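Local coordinates for merozoite surface protein-1 (Plasmodium knowlesi strain H, PDB 1N1I) that probably takes part in merozoite egress from red cells and in binding and invading new ones, this fragment being its C-terminal pair of EGF-like domains, at residues A[21-26]-A[90-95]; A[65-68]-A[74-77]. One frame throughout, in Å; residues are numbered along the deposited sequence.

Overall arrangement
The chain folds as two EGF-like domains, and the two contacts report on different levels of that fold. Interaction 1 (21-26 with 90-95) joins the domains: a strand of the first meets the last turn and strand of the second, close to the centre of the chain. Interaction 2 (65-68 with 74-77) lies wholly inside the second domain, where it forms a beta hairpin nested in the loop that interaction 1 closes. Their centres are about 14 Å apart, yet they touch, for Cys93 SG packs 3.6 Å from Ala65 CB and Gly90 CA lies 3.8 Å from Cys77 CB. Each contact holds two disulfide-bonded cysteines.

Interaction 1 (A[21-26]-A[90-95]); sequences NAACYR and GVFCSS
Tyr25 covers the ring of Phe92 with its CB rather than with its own ring. That carbon sits 3.7 Å from the centroid of the Phe92 ring and only 9° off the ring normal, a CH-pi contact centred on the face, and its distances to all six ring carbons are nearly equal. With CG anti to the backbone N (chi1 -176°), the tyrosine carries its own ring off to one side. The two aromatic planes are still close to parallel, at 30°, but they are slid so far apart that the centroids stand 5.5 Å from each other and the overlap is slight. Phe92 turns its CG away from its own carbonyl carbon, beside its backbone N, which swings the ring across to strand 22-26 with one face against the CB of Tyr25. One ring edge passes Ala23, whose CB is 4.3 Å from Phe92 CE2; the small methyl allows the ring to come in close to the strand backbone. Ala23 O approaches the same edge, 4.1 Å from Phe92 CE2 and near the ring plane.

Strand 32-36, the partner of 22-26 in the first domain, adds Glu33 and Arg35 against Phe92, and Arg35 NH1 makes a hydrogen bond to Val91 O, a polar tie between the two domains. Leu87 of strand 86-87 touches both aromatics and is faced by Val91 and Phe92 together in a classic beta bulge. Tyr25 also stacks its ring on that of His11.

No hydrogen bond links 21-26 to 90-95 directly. Between these segments, therefore, the EGF-like domains meet through dispersion and CH-pi attraction, with a buried phenylalanine of the second domain covered on one face by the CB of a tyrosine from the first.

Interaction 2 (A[65-68]-A[74-77]); sequences AECT and EVEC
Thr68 O accepts the N-H of Glu76, with 3.0 Å from Glu76 N to Thr68 O, and is also approached by the CA-H of Val75, with 3.4 Å from Val75 CA to Thr68 O. The amide bond is fairly straight, 161° at the hydrogen, although its donor stands 35° out of the carbonyl plane. In return Thr68 N donates to Glu76 O over 3.1 Å; this bond is more bent, yet it lies in the carbonyl plane. The two bonds make Thr68 and Glu76 an antiparallel hydrogen-bonded pair. On the same face of the ribbon their side chains run side by side: Thr68 places OG1 between its backbone N and carbonyl carbon (chi1 66°), 3.8 Å from Glu76 CB. Beta-branching suits threonine to an extended strand, and its hydroxyl and the glutamate carboxylate suit a partly exposed face, where the CB methylene of Glu76 gives OG1 a surface to lie against.

Cys67 and Cys77 form the adjoining non-hydrogen-bonded pair and point to the other face. Each has its own disulfide partner, Cys54 for Cys67 and Cys61 for Cys77. Cys67 SG rests 3.8 Å from CG1 of Val75, whose side chain also touches Ile52. Val75 N is held by Glu74 OE2 at 2.7 Å, the carboxylate oxygen being met from above its plane.

A short antiparallel hairpin tied by disulfides to the chain before it is the central element of an EGF-like domain, here the second of the pair.

Interaction 1 (A[21-26]-A[90-95])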
loop_
_atom_site.group_PDB
_atom_site.type_symbol
_atom_site.label_atom_id
_atom_site.label_comp_id
_atom_site.label_asym_id
_atom_site.label_seq_id
_atom_site.Cartn_x
_atom_site.Cartn_y
_atom_site.Cartn_z
ATOM N N ASN A 21 7.787 9.018 -3.316
ATOM C CA ASN A 21 7.741 7.550 -3.317
ATOM C C ASN A 21 6.792 6.967 -2.263
ATOM O O ASN A 21 7.108 6.027 -1.531
ATOM C CB ASN A 21 9.141 6.978 -3.154
ATOM C CG ASN A 21 10.057 7.411 -4.248
ATOM O OD1 ASN A 21 9.746 7.285 -5.465
ATOM N ND2 ASN A 21 11.199 7.921 -3.836
ATOM N N ALA A 22 5.587 7.519 -2.234
ATOM C CA ALA A 22 4.559 7.086 -1.302
ATOM C C ALA A 22 3.210 7.203 -1.985
ATOM O O ALA A 22 3.051 7.925 -2.977
ATOM C CB ALA A 22 4.599 7.969 -0.050
ATOM N N ALA A 23 2.240 6.481 -1.440
ATOM C CA ALA A 23 0.890 6.499 -1.966
ATOM C C ALA A 23 0.070 7.052 -0.833
ATOM O O ALA A 23 0.460 6.930 0.326
ATOM C CB ALA A 23 0.439 5.083 -2.285
ATOM N N CYS A 24 -1.061 7.657 -1.169
ATOM C CA CYS A 24 -1.952 8.224 -0.170
ATOM C C CYS A 24 -3.378 7.829 -0.499
ATOM O O CYS A 24 -3.792 7.865 -1.659
ATOM C CB CYS A 24 -1.842 9.741 -0.152
ATOM S SG CYS A 24 -2.721 10.500 1.244
ATOM N N TYR A 25 -4.125 7.444 0.526
ATOM C CA TYR A 25 -5.510 7.029 0.352
ATOM C C TYR A 25 -6.410 7.863 1.262
ATOM O O TYR A 25 -6.110 8.043 2.447
ATOM C CB TYR A 25 -5.659 5.557 0.723
ATOM C CG TYR A 25 -7.039 4.974 0.488
ATOM C CD1 TYR A 25 -7.455 4.616 -0.799
ATOM C CD2 TYR A 25 -7.927 4.777 1.551
ATOM C CE1 TYR A 25 -8.713 4.078 -1.029
ATOM C CE2 TYR A 25 -9.199 4.238 1.332
ATOM C CZ TYR A 25 -9.583 3.887 0.035
ATOM O OH TYR A 25 -10.819 3.327 -0.198
ATOM N N ARG A 26 -7.500 8.376 0.702
ATOM C CA ARG A 26 -8.447 9.158 1.469
ATOM C C ARG A 26 -9.664 8.301 1.727
ATOM O O ARG A 26 -10.319 7.858 0.787
ATOM C CB ARG A 26 -8.879 10.407 0.703
ATOM C CG ARG A 26 -9.917 11.235 1.472
ATOM C CD ARG A 26 -10.341 12.489 0.713
ATOM N NE ARG A 26 -11.363 13.257 1.427
ATOM C CZ ARG A 26 -11.125 14.076 2.450
ATOM N NH1 ARG A 26 -9.888 14.260 2.910
ATOM N NH2 ARG A 26 -12.133 14.726 3.008
ATOM N N GLY A 90 -1.181 -2.935 -4.421
ATOM C CA GLY A 90 -1.474 -3.648 -3.191
ATOM C C GLY A 90 -0.957 -2.990 -1.921
ATOM O O GLY A 90 -1.030 -3.592 -0.847
ATOM N N VAL A 91 -0.412 -1.779 -2.019
ATOM C CA VAL A 91 0.062 -1.112 -0.811
ATOM C C VAL A 91 -1.191 -0.827 0.016
ATOM O O VAL A 91 -1.133 -0.715 1.242
ATOM C CB VAL A 91 0.818 0.203 -1.128
ATOM C CG1 VAL A 91 0.985 1.032 0.138
ATOM C CG2 VAL A 91 2.192 -0.121 -1.702
ATOM N N PHE A 92 -2.323 -0.735 -0.686
ATOM C CA PHE A 92 -3.630 -0.509 -0.079
ATOM C C PHE A 92 -4.632 -1.527 -0.615
ATOM O O PHE A 92 -4.579 -1.900 -1.788
ATOM C CB PHE A 92 -4.148 0.893 -0.410
ATOM C CG PHE A 92 -3.612 1.968 0.486
ATOM C CD1 PHE A 92 -4.038 2.065 1.814
ATOM C CD2 PHE A 92 -2.692 2.893 0.011
ATOM C CE1 PHE A 92 -3.548 3.068 2.664
ATOM C CE2 PHE A 92 -2.189 3.903 0.853
ATOM C CZ PHE A 92 -2.629 3.989 2.188
ATOM N N CYS A 93 -5.535 -1.991 0.237
ATOM C CA CYS A 93 -6.560 -2.917 -0.213
ATOM C C CYS A 93 -7.903 -2.212 -0.090
ATOM O O CYS A 93 -8.285 -1.778 0.997
ATOM C CB CYS A 93 -6.584 -4.199 0.627
ATOM S SG CYS A 93 -5.330 -5.446 0.189
ATOM N N SER A 94 -8.591 -2.050 -1.234
ATOM C CA SER A 94 -9.925 -1.433 -1.322
ATOM C C SER A 94 -10.804 -2.092 -0.280
ATOM O O SER A 94 -10.482 -3.177 0.207
ATOM C CB SER A 94 -10.592 -1.720 -2.659
ATOM O OG SER A 94 -9.659 -1.756 -3.715
ATOM N N SER A 95 -11.917 -1.457 0.073
ATOM C CA SER A 95 -12.802 -2.081 1.052
ATOM C C SER A 95 -13.968 -2.673 0.274
ATOM O O SER A 95 -14.342 -2.171 -0.799
ATOM C CB SER A 95 -13.307 -1.073 2.095
ATOM O OG SER A 95 -13.596 -1.707 3.339
#

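Interaction 2 (A[65-68]-A[74-77])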
loop_
_atom_site.group_PDB
_atom_site.type_symbol
_atom_site.label_atom_id
_atom_site.label_comp_id
_atom_site.label_asym_id
_atom_site.label_seq_id
_atom_site.Cartn_x
_atom_site.Cartn_y
_atom_site.Cartn_z
ATOM N N ALA A 65 -3.371 -7.774 3.196
ATOM C CA ALA A 65 -3.020 -8.497 1.975
ATOM C C ALA A 65 -2.029 -9.646 2.195
ATOM O O ALA A 65 -1.418 -9.775 3.263
ATOM C CB ALA A 65 -2.466 -7.530 0.947
ATOM N N GLU A 66 -1.889 -10.487 1.170
ATOM C CA GLU A 66 -0.969 -11.620 1.205
ATOM C C GLU A 66 0.269 -11.257 0.399
ATOM O O GLU A 66 0.166 -10.779 -0.729
ATOM C CB GLU A 66 -1.638 -12.868 0.614
ATOM C CG GLU A 66 -0.677 -14.013 0.288
ATOM C CD GLU A 66 -1.161 -15.361 0.807
ATOM O OE1 GLU A 66 -0.957 -15.660 2.001
ATOM O OE2 GLU A 66 -1.754 -16.126 0.024
ATOM N N CYS A 67 1.437 -11.484 0.988
ATOM C CA CYS A 67 2.707 -11.165 0.344
ATOM C C CYS A 67 3.363 -12.427 -0.201
ATOM O O CYS A 67 3.406 -13.453 0.480
ATOM C CB CYS A 67 3.643 -10.504 1.363
ATOM S SG CYS A 67 5.207 -9.810 0.734
ATOM N N THR A 68 3.913 -12.338 -1.401
ATOM C CA THR A 68 4.520 -13.511 -1.983
ATOM C C THR A 68 5.560 -13.079 -2.966
ATOM O O THR A 68 5.749 -11.889 -3.201
ATOM C CB THR A 68 3.488 -14.420 -2.761
ATOM O OG1 THR A 68 2.984 -13.727 -3.905
ATOM C CG2 THR A 68 2.329 -14.838 -1.874
ATOM N N GLU A 74 9.876 -11.118 -7.822
ATOM C CA GLU A 74 9.481 -9.809 -7.331
ATOM C C GLU A 74 8.379 -9.987 -6.285
ATOM O O GLU A 74 7.813 -11.077 -6.179
ATOM C CB GLU A 74 8.990 -8.953 -8.513
ATOM C CG GLU A 74 8.595 -7.538 -8.120
ATOM C CD GLU A 74 9.633 -6.893 -7.210
ATOM O OE1 GLU A 74 10.766 -6.670 -7.680
ATOM O OE2 GLU A 74 9.332 -6.617 -6.025
ATOM N N VAL A 75 8.109 -8.946 -5.490
ATOM C CA VAL A 75 7.047 -9.007 -4.490
ATOM C C VAL A 75 5.689 -8.710 -5.109
ATOM O O VAL A 75 5.550 -7.799 -5.924
ATOM C CB VAL A 75 7.239 -8.014 -3.377
ATOM C CG1 VAL A 75 5.985 -7.987 -2.530
ATOM C CG2 VAL A 75 8.429 -8.407 -2.538
ATOM N N GLU A 76 4.702 -9.509 -4.711
ATOM C CA GLU A 76 3.335 -9.383 -5.193
ATOM C C GLU A 76 2.392 -9.328 -3.997
ATOM O O GLU A 76 2.515 -10.131 -3.041
ATOM C CB GLU A 76 2.941 -10.563 -6.097
ATOM C CG GLU A 76 1.847 -10.178 -7.100
ATOM C CD GLU A 76 0.883 -11.292 -7.427
ATOM O OE1 GLU A 76 1.348 -12.441 -7.556
ATOM O OE2 GLU A 76 -0.331 -11.011 -7.571
ATOM N N CYS A 77 1.481 -8.361 -4.044
ATOM C CA CYS A 77 0.507 -8.223 -2.975
ATOM C C CYS A 77 -0.849 -8.558 -3.557
ATOM O O CYS A 77 -1.181 -8.132 -4.666
ATOM C CB CYS A 77 0.477 -6.786 -2.455
ATOM S SG CYS A 77 2.075 -6.085 -1.962
#